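PDB 2XB4: adenylate kinase from Desulfovibrio gigas, which probably catalyses the reversible transfer of the terminal phosphate group between ATP and AMP, yielding two ADP, and so supports cellular energy balance. Local coordinates for residues E70-K75 against E97-K102; F108-L113 against D216-Q221. All blocks are in the same frame, centred on the assembly; numbering follows the deposited sequence.

Contact 1: E70-K75 against E97-K102; sequences ETLESK and EALQEK
Leu72 and Leu99 meet branch to branch, their side chains crossing at about a right angle, with Leu72 CD1 3.8 Å from Leu99 CD2. Leu72 points from its helix toward the other one. Leu99 leaves its backbone along the side of the gap, and only its outer end turns in towards the partner. Met104 packs against both leucines, and Ile29 adds a further apolar neighbour to Leu72. The two helices, 61-75 and 89-101, flank strand 80-83 in the chain and belong to successive crossovers of the parallel sheet of the CORE domain, a P-loop NTPase fold. Nearer solvent, Glu73 and Lys102 also cross at about a right angle. The glutamate is extended beyond CG, whereas the lysine bends at chi2 (-62°) and then straightens. Carboxylate oxygen OE2 of Glu73 therefore lies beside the end of the lysine chain, 3.9 Å from Lys102 CD and 4.0 Å from Lys102 NZ, a long salt bridge. A water bridges the same two groups: it donates to Glu73 OE1 at 2.6 Å and accepts a weak bond from Lys102 NZ at 3.3 Å.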
loop_
_atom_site.group_PDB
_atom_site.type_symbol
_atom_site.label_atom_id
_atom_site.label_comp_id
_atom_site.label_asym_id
_atom_site.label_seq_id
_atom_site.Cartn_x
_atom_site.Cartn_y
_atom_site.Cartn_z
ATOM N N GLU A 70 8.472 -7.756 -35.777
ATOM C CA GLU A 70 9.480 -6.721 -35.940
ATOM C C GLU A 70 10.412 -6.655 -34.736
ATOM O O GLU A 70 11.612 -6.399 -34.881
ATOM C CB GLU A 70 8.866 -5.314 -36.135
ATOM C CG GLU A 70 8.306 -5.184 -37.535
ATOM C CD GLU A 70 8.071 -3.737 -38.028
ATOM O OE1 GLU A 70 8.112 -2.720 -37.240
ATOM O OE2 GLU A 70 7.765 -3.651 -39.263
ATOM N N THR A 71 9.853 -6.805 -33.533
ATOM C CA THR A 71 10.666 -6.822 -32.301
ATOM C C THR A 71 11.571 -8.036 -32.213
ATOM O O THR A 71 12.753 -7.947 -31.845
ATOM C CB THR A 71 9.703 -6.714 -31.042
ATOM O OG1 THR A 71 9.084 -5.415 -31.165
ATOM C CG2 THR A 71 10.507 -6.694 -29.703
ATOM N N LEU A 72 11.026 -9.185 -32.575
ATOM C CA LEU A 72 11.821 -10.435 -32.603
ATOM C C LEU A 72 13.012 -10.344 -33.558
ATOM O O LEU A 72 14.112 -10.819 -33.246
ATOM C CB LEU A 72 10.922 -11.593 -32.961
ATOM C CG LEU A 72 9.835 -11.999 -31.975
ATOM C CD1 LEU A 72 8.999 -13.173 -32.622
ATOM C CD2 LEU A 72 10.351 -12.346 -30.507
ATOM N N GLU A 73 12.794 -9.708 -34.715
ATOM C CA GLU A 73 13.846 -9.482 -35.726
ATOM C C GLU A 73 14.916 -8.527 -35.262
ATOM O O GLU A 73 16.097 -8.674 -35.610
ATOM C CB GLU A 73 13.275 -8.909 -36.993
ATOM C CG GLU A 73 12.610 -9.948 -37.811
ATOM C CD GLU A 73 11.993 -9.392 -39.090
ATOM O OE1 GLU A 73 11.534 -8.201 -39.104
ATOM O OE2 GLU A 73 11.987 -10.159 -40.087
ATOM N N SER A 74 14.482 -7.534 -34.520
ATOM C CA SER A 74 15.302 -6.406 -34.116
ATOM C C SER A 74 16.069 -6.714 -32.779
ATOM O O SER A 74 17.289 -6.616 -32.731
ATOM C CB SER A 74 14.342 -5.216 -33.971
ATOM O OG SER A 74 14.888 -4.217 -33.156
ATOM N N LYS A 75 15.347 -7.069 -31.722
ATOM C CA LYS A 75 15.944 -7.337 -30.396
ATOM C C LYS A 75 16.359 -8.808 -30.244
ATOM O O LYS A 75 17.223 -9.135 -29.426
ATOM C CB LYS A 75 14.992 -6.964 -29.248
ATOM C CG LYS A 75 14.591 -5.512 -29.134
ATOM C CD LYS A 75 15.788 -4.613 -28.797
ATOM C CE LYS A 75 15.424 -3.097 -28.792
ATOM N NZ LYS A 75 14.242 -2.790 -29.696
ATOM N N GLU A 97 1.916 -18.649 -38.229
ATOM C CA GLU A 97 1.979 -18.431 -39.686
ATOM C C GLU A 97 2.935 -17.282 -40.014
ATOM O O GLU A 97 3.698 -17.350 -40.988
ATOM C CB GLU A 97 0.576 -18.117 -40.188
ATOM C CG GLU A 97 -0.316 -19.348 -40.049
ATOM C CD GLU A 97 -1.829 -19.087 -40.179
ATOM O OE1 GLU A 97 -2.287 -17.910 -40.228
ATOM O OE2 GLU A 97 -2.569 -20.096 -40.179
ATOM N N ALA A 98 2.966 -16.277 -39.131
ATOM C CA ALA A 98 3.861 -15.109 -39.345
ATOM C C ALA A 98 5.341 -15.504 -39.160
ATOM O O ALA A 98 6.253 -15.013 -39.891
ATOM C CB ALA A 98 3.459 -13.931 -38.402
ATOM N N LEU A 99 5.621 -16.330 -38.156
ATOM C CA LEU A 99 6.964 -16.851 -37.951
ATOM C C LEU A 99 7.424 -17.740 -39.152
ATOM O O LEU A 99 8.525 -17.607 -39.644
ATOM C CB LEU A 99 7.004 -17.675 -36.657
ATOM C CG LEU A 99 6.927 -16.930 -35.286
ATOM C CD1 LEU A 99 6.761 -18.020 -34.260
ATOM C CD2 LEU A 99 8.234 -16.080 -34.989
ATOM N N GLN A 100 6.551 -18.615 -39.635
ATOM C CA GLN A 100 6.893 -19.405 -40.833
ATOM C C GLN A 100 7.196 -18.511 -42.059
ATOM O O GLN A 100 8.161 -18.769 -42.806
ATOM C CB GLN A 100 5.752 -20.331 -41.166
ATOM C CG GLN A 100 5.553 -21.480 -40.197
ATOM C CD GLN A 100 5.258 -22.752 -40.971
ATOM O OE1 GLN A 100 4.200 -22.867 -41.595
ATOM N NE2 GLN A 100 6.221 -23.710 -40.975
ATOM N N GLU A 101 6.384 -17.480 -42.276
ATOM C CA GLU A 101 6.564 -16.581 -43.442
ATOM C C GLU A 101 7.950 -15.881 -43.361
ATOM O O GLU A 101 8.517 -15.502 -44.370
ATOM C CB GLU A 101 5.387 -15.529 -43.588
ATOM N N LYS A 102 8.495 -15.717 -42.169
ATOM C CA LYS A 102 9.801 -15.023 -42.023
ATOM C C LYS A 102 10.935 -16.000 -41.768
ATOM O O LYS A 102 12.092 -15.576 -41.484
ATOM C CB LYS A 102 9.765 -14.040 -40.830
ATOM C CG LYS A 102 8.849 -12.895 -40.978
ATOM C CD LYS A 102 9.145 -11.974 -42.111
ATOM C CE LYS A 102 8.408 -10.657 -41.800
ATOM N NZ LYS A 102 9.026 -9.620 -42.690
HETATM O O HOH W 1 9.051 -8.125 -39.801
#

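Contact 2: F108-L113 against D216-Q221; sequences FVIEIL and DTLLAQ
Thr217 O is gripped twice by Gln221, whose own carbonyl oxygen comes obliquely to the ring of Phe108 across the contact, Gln221 O lying 3.7 Å from Phe108 CE2. The backbone Gln221 N reaches Thr217 O at 3.1 Å in the ordinary helical bond, while the amide Gln221 NE2 reaches the same oxygen at 2.9 Å from the opposite face of the carbonyl plane. This second bond is bent, with an N-H...O angle of 139° and the donor well above that plane, and it ties the glutamine amide back to the preceding turn of its own helix. The setting is the P-loop NTPase fold of the CORE domain: strand 108-113 runs in the parallel sheet between strands 2-6 and 201-206, and the C-terminal helix 211-222 packs against one face. Leu205, from the neighbouring strand, touches both Ile110 and Leu218, and Val20 of helix 13-24 also packs on Leu218. With chi1 at -160°, Leu218 turns CG away from its backbone N, which carries the end of the side chain towards the strand. There it crosses Ile110 at about a right angle, Leu218 CD2 standing 4.0 Å from Ile110 CG1 and a tight 3.5 Å from Ile110 CD1.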
loop_
_atom_site.group_PDB
_atom_site.type_symbol
_atom_site.label_atom_id
_atom_site.label_comp_id
_atom_site.label_asym_id
_atom_site.label_seq_id
_atom_site.Cartn_x
_atom_site.Cartn_y
_atom_site.Cartn_z
ATOM N N PHE A 108 11.989 -24.364 -28.649
ATOM C CA PHE A 108 11.418 -24.918 -27.452
ATOM C C PHE A 108 10.144 -24.168 -27.079
ATOM O O PHE A 108 10.065 -22.946 -27.235
ATOM C CB PHE A 108 12.411 -24.771 -26.277
ATOM C CG PHE A 108 13.687 -25.611 -26.451
ATOM C CD1 PHE A 108 14.858 -25.057 -26.999
ATOM C CD2 PHE A 108 13.693 -26.957 -26.081
ATOM C CE1 PHE A 108 16.027 -25.824 -27.155
ATOM C CE2 PHE A 108 14.881 -27.771 -26.269
ATOM C CZ PHE A 108 16.043 -27.198 -26.794
ATOM N N VAL A 109 9.207 -24.869 -26.456
ATOM C CA VAL A 109 8.078 -24.153 -25.855
ATOM C C VAL A 109 8.039 -24.675 -24.450
ATOM O O VAL A 109 8.031 -25.916 -24.223
ATOM C CB VAL A 109 6.702 -24.464 -26.595
ATOM C CG1 VAL A 109 5.470 -23.951 -25.777
ATOM C CG2 VAL A 109 6.735 -23.881 -27.962
ATOM N N ILE A 110 8.038 -23.761 -23.493
ATOM C CA ILE A 110 7.995 -24.178 -22.066
ATOM C C ILE A 110 6.610 -23.874 -21.459
ATOM O O ILE A 110 6.101 -22.754 -21.583
ATOM C CB ILE A 110 9.034 -23.396 -21.280
ATOM C CG1 ILE A 110 10.457 -23.815 -21.741
ATOM C CG2 ILE A 110 8.915 -23.642 -19.707
ATOM C CD1 ILE A 110 11.587 -22.881 -21.190
ATOM N N GLU A 111 6.029 -24.827 -20.745
ATOM C CA GLU A 111 4.780 -24.547 -20.061
ATOM C C GLU A 111 4.988 -24.888 -18.601
ATOM O O GLU A 111 5.389 -26.018 -18.278
ATOM C CB GLU A 111 3.618 -25.368 -20.656
ATOM C CG GLU A 111 2.298 -25.138 -19.916
ATOM C CD GLU A 111 1.240 -26.280 -20.104
ATOM O OE1 GLU A 111 1.380 -27.199 -20.962
ATOM O OE2 GLU A 111 0.265 -26.241 -19.335
ATOM N N ILE A 112 4.700 -23.932 -17.712
ATOM C CA ILE A 112 4.716 -24.214 -16.280
ATOM C C ILE A 112 3.278 -24.598 -15.855
ATOM O O ILE A 112 2.345 -23.818 -16.056
ATOM C CB ILE A 112 5.199 -23.012 -15.472
ATOM C CG1 ILE A 112 6.581 -22.572 -16.021
ATOM C CG2 ILE A 112 5.244 -23.432 -13.934
ATOM C CD1 ILE A 112 7.027 -21.249 -15.456
ATOM N N LEU A 113 3.130 -25.781 -15.248
ATOM C CA LEU A 113 1.813 -26.424 -14.983
ATOM C C LEU A 113 1.565 -26.210 -13.525
ATOM O O LEU A 113 2.460 -26.535 -12.701
ATOM C CB LEU A 113 1.879 -27.972 -15.152
ATOM C CG LEU A 113 1.611 -28.400 -16.584
ATOM C CD1 LEU A 113 2.821 -28.056 -17.521
ATOM C CD2 LEU A 113 1.311 -29.875 -16.598
ATOM N N ASP A 216 16.692 -26.853 -12.301
ATOM C CA ASP A 216 17.473 -28.050 -12.685
ATOM C C ASP A 216 16.874 -28.865 -13.862
ATOM O O ASP A 216 17.527 -29.023 -14.869
ATOM C CB ASP A 216 17.722 -28.953 -11.461
ATOM C CG ASP A 216 18.778 -28.389 -10.508
ATOM O OD1 ASP A 216 19.487 -27.430 -10.890
ATOM O OD2 ASP A 216 18.887 -28.899 -9.366
ATOM N N THR A 217 15.651 -29.382 -13.723
ATOM C CA THR A 217 14.911 -30.102 -14.807
ATOM C C THR A 217 14.805 -29.304 -16.149
ATOM O O THR A 217 14.857 -29.869 -17.244
ATOM C CB THR A 217 13.454 -30.406 -14.350
ATOM O OG1 THR A 217 13.404 -30.478 -12.914
ATOM C CG2 THR A 217 12.920 -31.684 -14.982
ATOM N N LEU A 218 14.640 -27.983 -16.040
ATOM C CA LEU A 218 14.473 -27.111 -17.183
ATOM C C LEU A 218 15.771 -26.917 -17.930
ATOM O O LEU A 218 15.833 -27.138 -19.133
ATOM C CB LEU A 218 14.025 -25.756 -16.711
ATOM C CG LEU A 218 13.353 -24.798 -17.656
ATOM C CD1 LEU A 218 13.929 -23.439 -17.474
ATOM C CD2 LEU A 218 13.223 -25.184 -19.140
ATOM N N LEU A 219 16.785 -26.435 -17.210
ATOM C CA LEU A 219 18.139 -26.247 -17.741
ATOM C C LEU A 219 18.738 -27.583 -18.243
ATOM O O LEU A 219 19.634 -27.558 -19.100
ATOM C CB LEU A 219 19.058 -25.523 -16.717
ATOM C CG LEU A 219 19.285 -23.987 -16.724
ATOM C CD1 LEU A 219 18.056 -23.081 -16.909
ATOM C CD2 LEU A 219 20.076 -23.558 -15.471
ATOM N N ALA A 220 18.237 -28.725 -17.731
ATOM C CA ALA A 220 18.625 -30.060 -18.250
ATOM C C ALA A 220 17.940 -30.311 -19.605
ATOM O O ALA A 220 18.596 -30.747 -20.549
ATOM C CB ALA A 220 18.305 -31.176 -17.272
ATOM N N GLN A 221 16.637 -30.036 -19.727
ATOM C CA GLN A 221 15.964 -30.365 -21.000
ATOM C C GLN A 221 16.197 -29.383 -22.158
ATOM O O GLN A 221 15.794 -29.670 -23.279
ATOM C CB GLN A 221 14.488 -30.639 -20.818
ATOM C CG GLN A 221 14.158 -31.532 -19.642
ATOM C CD GLN A 221 12.667 -31.478 -19.314
ATOM O OE1 GLN A 221 11.803 -31.714 -20.191
ATOM N NE2 GLN A 221 12.352 -31.134 -18.057
#

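From the N terminus, the chain lays down strand 2-6, helix 13-24 and the predicted NMP region before reaching helix 61-75. Contact 1 then closes a short loop of 21 residues that includes strand 80-83 and joins two helices of successive crossovers. After helix 89-101 a short connection leads into strand 108-113, where contact 2 opens; the two contacts are thus in series, neither nested nor crossed. The loop that contact 2 closes is far longer, 102 residues, and takes in the zinc site of Cys129, His135, Cys151 and Cys154 as well as strand 201-206. Contact 2 seats the C-terminal helix 211-222 against strand 108-113 of the sheet. The contact centres lie 23 Å apart, with nearest atoms about 9 Å from each other.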